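Local coordinates for protein yeast Cdc13 OB4 (Candida glabrata, PDB 3RMH) that probably takes part in binding telomeric DNA as part of full-length Cdc13, this piece being its fourth OB-fold domain, which forms dimers, at residues B[77-80]-B[81-84]; B[129-132]-B[133-136]. The protein carries 2 engineered substitutions. One frame throughout, in Å; residues are numbered along the deposited sequence.

Contact 1: B[77-80]-B[81-84]; sequences EVQN and FLGD
L82 sits one helical turn after V78, and its side chain can be followed outward over the backbone of that residue. CB lies 3.6 Å from V78 O. The next atom, CG, is closer still, 3.2 Å from V78 O, because the first torsion sets it beside its own backbone N (chi1 -59°) and anti to the carbonyl carbon. At the tip, CD1 divides its contacts: it meets V78 CG1 at 3.8 Å, the two side chains running side by side in the same direction, and it also meets the amide nitrogen of Q79, with NE2 at 3.6 Å from L82 CD1. L82 CD1 touches V78 O too, at 3.6 Å. Q79 gets there by folding back, since its chain bends at chi2 and thus returns its end toward L82 although its CB sets off the other way.

Beneath these side chains the last turn of helix 75-82 closes through three i to i+4 bonds. F81 N donates to E77 O, L82 N to V78 O and G83 N to Q79 O, the last at 2.9 Å with an N-H...O angle of 156°. G83 is the first residue to leave helical geometry, and its positive phi of 62° marks where the chain turns away. F81 sends its ring off the helix toward I72, I124 and L127, while L82 packs on L87 and I91; L82 O accepts a bond from Q125 NE2. One side of this short helix is therefore oily and faces the OB-fold body and helix 124-134, whereas N80 and G83 are exposed. The chemistry implies a C-terminal turn fixed by main-chain bonds and seated by buried hydrocarbon, with Q79 crossing L82 at a slant, NE2 touching the CD1 methyl.

Contact 2: B[129-132]-B[133-136]; sequences LQRM and FRLR
With chi1 at 171°, R131 turns CG away from its own N and runs straight on to NE, which carries its guanidinium outward from the last turn of helix 124-134, in the C-terminal part of this OB-fold domain. L135 starts from the other rotation, CG beside the backbone N (chi1 -63°), and so swings CD1 back over the arginine. The methyl stands 3.8 Å above the plane of the R131 guanidinium, over its centre, and L135 CD1 is 3.9 Å from R131 CZ. One face of the guanidinium thus lies against a methyl group.

R134 reaches the same arginine from one turn further on. Its NH2 comes to 3.6 Å from R131 CG, so the second arginine touches the aliphatic stem of the first while the two guanidinium planes stand 69° apart. R131 NE and R134 NH2 remain 4.6 Å from each other, and their like charges would probably disfavour a closer approach. R134 NH1 also has a long, weak ion pair with E98. Q130, on another side of the helix, is tied to strand 99-108 by its bond to R101 N and to E126 through NE2.

Main-chain bonds carry the turn itself: F133 N to L129 O, R134 N to Q130 O and L135 N to R131 O, the last measuring 2.9 Å. After it, R136 N bonds to F133 O as the helix ends. Between the two arginines a single water lies at the edge of both guanidiniums, in plane with each, accepting from R131 NE at 3.1 Å and from R134 NH2 at 3.3 Å.

In the fold
Both contacts are C-terminal helix turns built on three i to i+4 main-chain bonds, but they differ in burial. Contact 1, ending helix 75-82, is partly buried, with V78, F81 and L82 enclosed; contact 2, ending helix 124-134, is a surface contact with no buried residue. Their centres lie 21 Å apart and their nearest atoms about 10 Å, so they do not touch. The helices themselves are joined nonetheless, through a backbone hydrogen bond between F81 and I124. Hydrocarbon dominates contact 1, whereas contact 2 relies on arginines, a leucine methyl and water. The partner chain of the dimer touches neither contact.

Contact 1: B[77-80]-B[81-84]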
loop_
_atom_site.group_PDB
_atom_site.type_symbol
_atom_site.label_atom_id
_atom_site.label_comp_id
_atom_site.label_asym_id
_atom_site.label_seq_id
_atom_site.Cartn_x
_atom_site.Cartn_y
_atom_site.Cartn_z
ATOM N N GLU B 77 1.953 11.878 -16.065
ATOM C CA GLU B 77 1.202 12.257 -14.870
ATOM C C GLU B 77 2.082 12.976 -13.847
ATOM O O GLU B 77 1.661 13.955 -13.219
ATOM C CB GLU B 77 0.575 11.026 -14.226
ATOM C CG GLU B 77 -0.605 10.445 -14.980
ATOM C CD GLU B 77 -1.148 9.199 -14.299
ATOM O OE1 GLU B 77 -0.971 9.074 -13.062
ATOM O OE2 GLU B 77 -1.732 8.336 -14.997
ATOM N N VAL B 78 3.298 12.477 -13.667
ATOM C CA VAL B 78 4.253 13.107 -12.766
ATOM C C VAL B 78 4.596 14.525 -13.216
ATOM O O VAL B 78 4.613 15.464 -12.409
ATOM C CB VAL B 78 5.529 12.258 -12.615
ATOM C CG1 VAL B 78 6.566 12.996 -11.771
ATOM C CG2 VAL B 78 5.188 10.918 -11.972
ATOM N N GLN B 79 4.855 14.691 -14.509
ATOM C CA GLN B 79 5.157 16.018 -15.028
ATOM C C GLN B 79 3.956 16.950 -14.928
ATOM O O GLN B 79 4.106 18.128 -14.614
ATOM C CB GLN B 79 5.688 15.949 -16.462
ATOM C CG GLN B 79 7.095 15.374 -16.548
ATOM C CD GLN B 79 8.082 16.125 -15.663
ATOM O OE1 GLN B 79 8.260 17.337 -15.800
ATOM N NE2 GLN B 79 8.720 15.406 -14.742
ATOM N N ASN B 80 2.760 16.435 -15.185
ATOM C CA ASN B 80 1.566 17.262 -15.016
ATOM C C ASN B 80 1.430 17.690 -13.560
ATOM O O ASN B 80 1.069 18.834 -13.264
ATOM C CB ASN B 80 0.304 16.522 -15.472
ATOM C CG ASN B 80 0.306 16.221 -16.965
ATOM O OD1 ASN B 80 1.001 16.873 -17.738
ATOM N ND2 ASN B 80 -0.482 15.226 -17.371
ATOM N N PHE B 81 1.719 16.776 -12.644
ATOM C CA PHE B 81 1.669 17.108 -11.223
ATOM C C PHE B 81 2.681 18.193 -10.840
ATOM O O PHE B 81 2.364 19.103 -10.076
ATOM C CB PHE B 81 1.879 15.868 -10.347
ATOM C CG PHE B 81 2.023 16.190 -8.872
ATOM C CD1 PHE B 81 3.274 16.352 -8.295
ATOM C CD2 PHE B 81 0.904 16.347 -8.072
ATOM C CE1 PHE B 81 3.405 16.659 -6.946
ATOM C CE2 PHE B 81 1.026 16.643 -6.721
ATOM C CZ PHE B 81 2.278 16.797 -6.153
ATOM N N LEU B 82 3.896 18.103 -11.372
ATOM C CA LEU B 82 4.961 19.036 -10.987
ATOM C C LEU B 82 4.872 20.397 -11.670
ATOM O O LEU B 82 5.162 21.427 -11.060
ATOM C CB LEU B 82 6.334 18.435 -11.290
ATOM C CG LEU B 82 6.725 17.114 -10.627
ATOM C CD1 LEU B 82 7.909 16.497 -11.363
ATOM C CD2 LEU B 82 7.029 17.292 -9.134
ATOM N N GLY B 83 4.501 20.407 -12.944
ATOM C CA GLY B 83 4.623 21.629 -13.719
ATOM C C GLY B 83 6.088 22.030 -13.803
ATOM O O GLY B 83 6.937 21.208 -14.154
ATOM N N ASP B 84 6.390 23.283 -13.465
ATOM C CA ASP B 84 7.751 23.815 -13.548
ATOM C C ASP B 84 8.530 23.615 -12.253
ATOM O O ASP B 84 9.282 24.493 -11.831
ATOM C CB ASP B 84 7.728 25.312 -13.875
ATOM C CG ASP B 84 7.406 25.592 -15.328
ATOM O OD1 ASP B 84 7.933 24.878 -16.207
ATOM O OD2 ASP B 84 6.629 26.535 -15.592
#

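Contact 2: B[129-132]-B[133-136]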
loop_
_atom_site.group_PDB
_atom_site.type_symbol
_atom_site.label_atom_id
_atom_site.label_comp_id
_atom_site.label_asym_id
_atom_site.label_seq_id
_atom_site.Cartn_x
_atom_site.Cartn_y
_atom_site.Cartn_z
ATOM N N LEU B 129 -1.492 26.126 -2.951
ATOM C CA LEU B 129 -2.523 27.153 -2.852
ATOM C C LEU B 129 -3.521 26.791 -1.765
ATOM O O LEU B 129 -3.920 27.648 -0.985
ATOM C CB LEU B 129 -3.229 27.356 -4.197
ATOM C CG LEU B 129 -4.174 28.552 -4.320
ATOM C CD1 LEU B 129 -3.455 29.842 -3.918
ATOM C CD2 LEU B 129 -4.724 28.652 -5.733
ATOM N N GLN B 130 -3.909 25.512 -1.693
ATOM C CA GLN B 130 -4.806 25.077 -0.623
ATOM C C GLN B 130 -4.219 25.390 0.742
ATOM O O GLN B 130 -4.921 25.856 1.636
ATOM C CB GLN B 130 -5.117 23.581 -0.710
ATOM C CG GLN B 130 -6.031 23.172 -1.847
ATOM C CD GLN B 130 -6.436 21.716 -1.718
ATOM O OE1 GLN B 130 -6.646 21.222 -0.619
ATOM N NE2 GLN B 130 -6.535 21.024 -2.835
ATOM N N ARG B 131 -2.926 25.138 0.905
ATOM C CA ARG B 131 -2.255 25.439 2.185
ATOM C C ARG B 131 -2.322 26.915 2.541
ATOM O O ARG B 131 -2.503 27.285 3.712
ATOM C CB ARG B 131 -0.799 24.983 2.128
ATOM C CG ARG B 131 0.086 25.422 3.286
ATOM C CD ARG B 131 1.413 24.672 3.193
ATOM N NE ARG B 131 2.393 25.119 4.194
ATOM C CZ ARG B 131 3.205 26.159 4.047
ATOM N NH1 ARG B 131 3.155 26.911 2.947
ATOM N NH2 ARG B 131 4.053 26.468 5.023
ATOM N N MET B 132 -2.149 27.768 1.543
ATOM C CA MET B 132 -2.221 29.218 1.771
ATOM C C MET B 132 -3.594 29.648 2.263
ATOM O O MET B 132 -3.704 30.451 3.192
ATOM C CB MET B 132 -1.863 29.974 0.494
ATOM C CG MET B 132 -0.433 29.775 0.072
ATOM S SD MET B 132 0.657 30.230 1.444
ATOM C CE MET B 132 0.283 31.986 1.617
ATOM N N PHE B 133 -4.641 29.110 1.646
ATOM C CA PHE B 133 -5.990 29.413 2.087
ATOM C C PHE B 133 -6.180 28.976 3.529
ATOM O O PHE B 133 -6.724 29.718 4.343
ATOM C CB PHE B 133 -7.046 28.736 1.212
ATOM C CG PHE B 133 -8.453 29.007 1.674
ATOM C CD1 PHE B 133 -9.073 30.213 1.383
ATOM C CD2 PHE B 133 -9.146 28.068 2.422
ATOM C CE1 PHE B 133 -10.361 30.471 1.817
ATOM C CE2 PHE B 133 -10.433 28.318 2.857
ATOM C CZ PHE B 133 -11.042 29.526 2.553
ATOM N N ARG B 134 -5.737 27.758 3.831
ATOM C CA ARG B 134 -5.841 27.213 5.179
ATOM C C ARG B 134 -5.116 28.104 6.181
ATOM O O ARG B 134 -5.629 28.370 7.268
ATOM C CB ARG B 134 -5.312 25.762 5.212
ATOM C CG ARG B 134 -5.284 25.129 6.586
ATOM C CD ARG B 134 -5.046 23.617 6.504
ATOM N NE ARG B 134 -3.840 23.267 5.752
ATOM C CZ ARG B 134 -2.609 23.418 6.229
ATOM N NH1 ARG B 134 -2.439 23.919 7.442
ATOM N NH2 ARG B 134 -1.551 23.070 5.501
ATOM N N LEU B 135 -3.938 28.596 5.802
ATOM C CA LEU B 135 -3.111 29.374 6.713
ATOM C C LEU B 135 -3.557 30.835 6.800
ATOM O O LEU B 135 -2.926 31.634 7.487
ATOM C CB LEU B 135 -1.632 29.312 6.313
ATOM C CG LEU B 135 -0.899 27.967 6.323
ATOM C CD1 LEU B 135 0.582 28.181 6.022
ATOM C CD2 LEU B 135 -1.071 27.259 7.652
ATOM N N ARG B 136 -4.639 31.175 6.103
ATOM C CA ARG B 136 -5.167 32.537 6.119
ATOM C C ARG B 136 -6.660 32.556 6.446
ATOM O O ARG B 136 -7.499 32.389 5.559
ATOM C CB ARG B 136 -4.918 33.225 4.773
ATOM C CG ARG B 136 -3.449 33.302 4.365
ATOM C CD ARG B 136 -2.623 34.066 5.390
ATOM N NE ARG B 136 -3.208 35.366 5.711
ATOM C CZ ARG B 136 -3.061 36.455 4.962
ATOM N NH1 ARG B 136 -2.353 36.404 3.840
ATOM N NH2 ARG B 136 -3.628 37.596 5.333
HETATM O O HOH W 1 1.519 23.342 6.589
#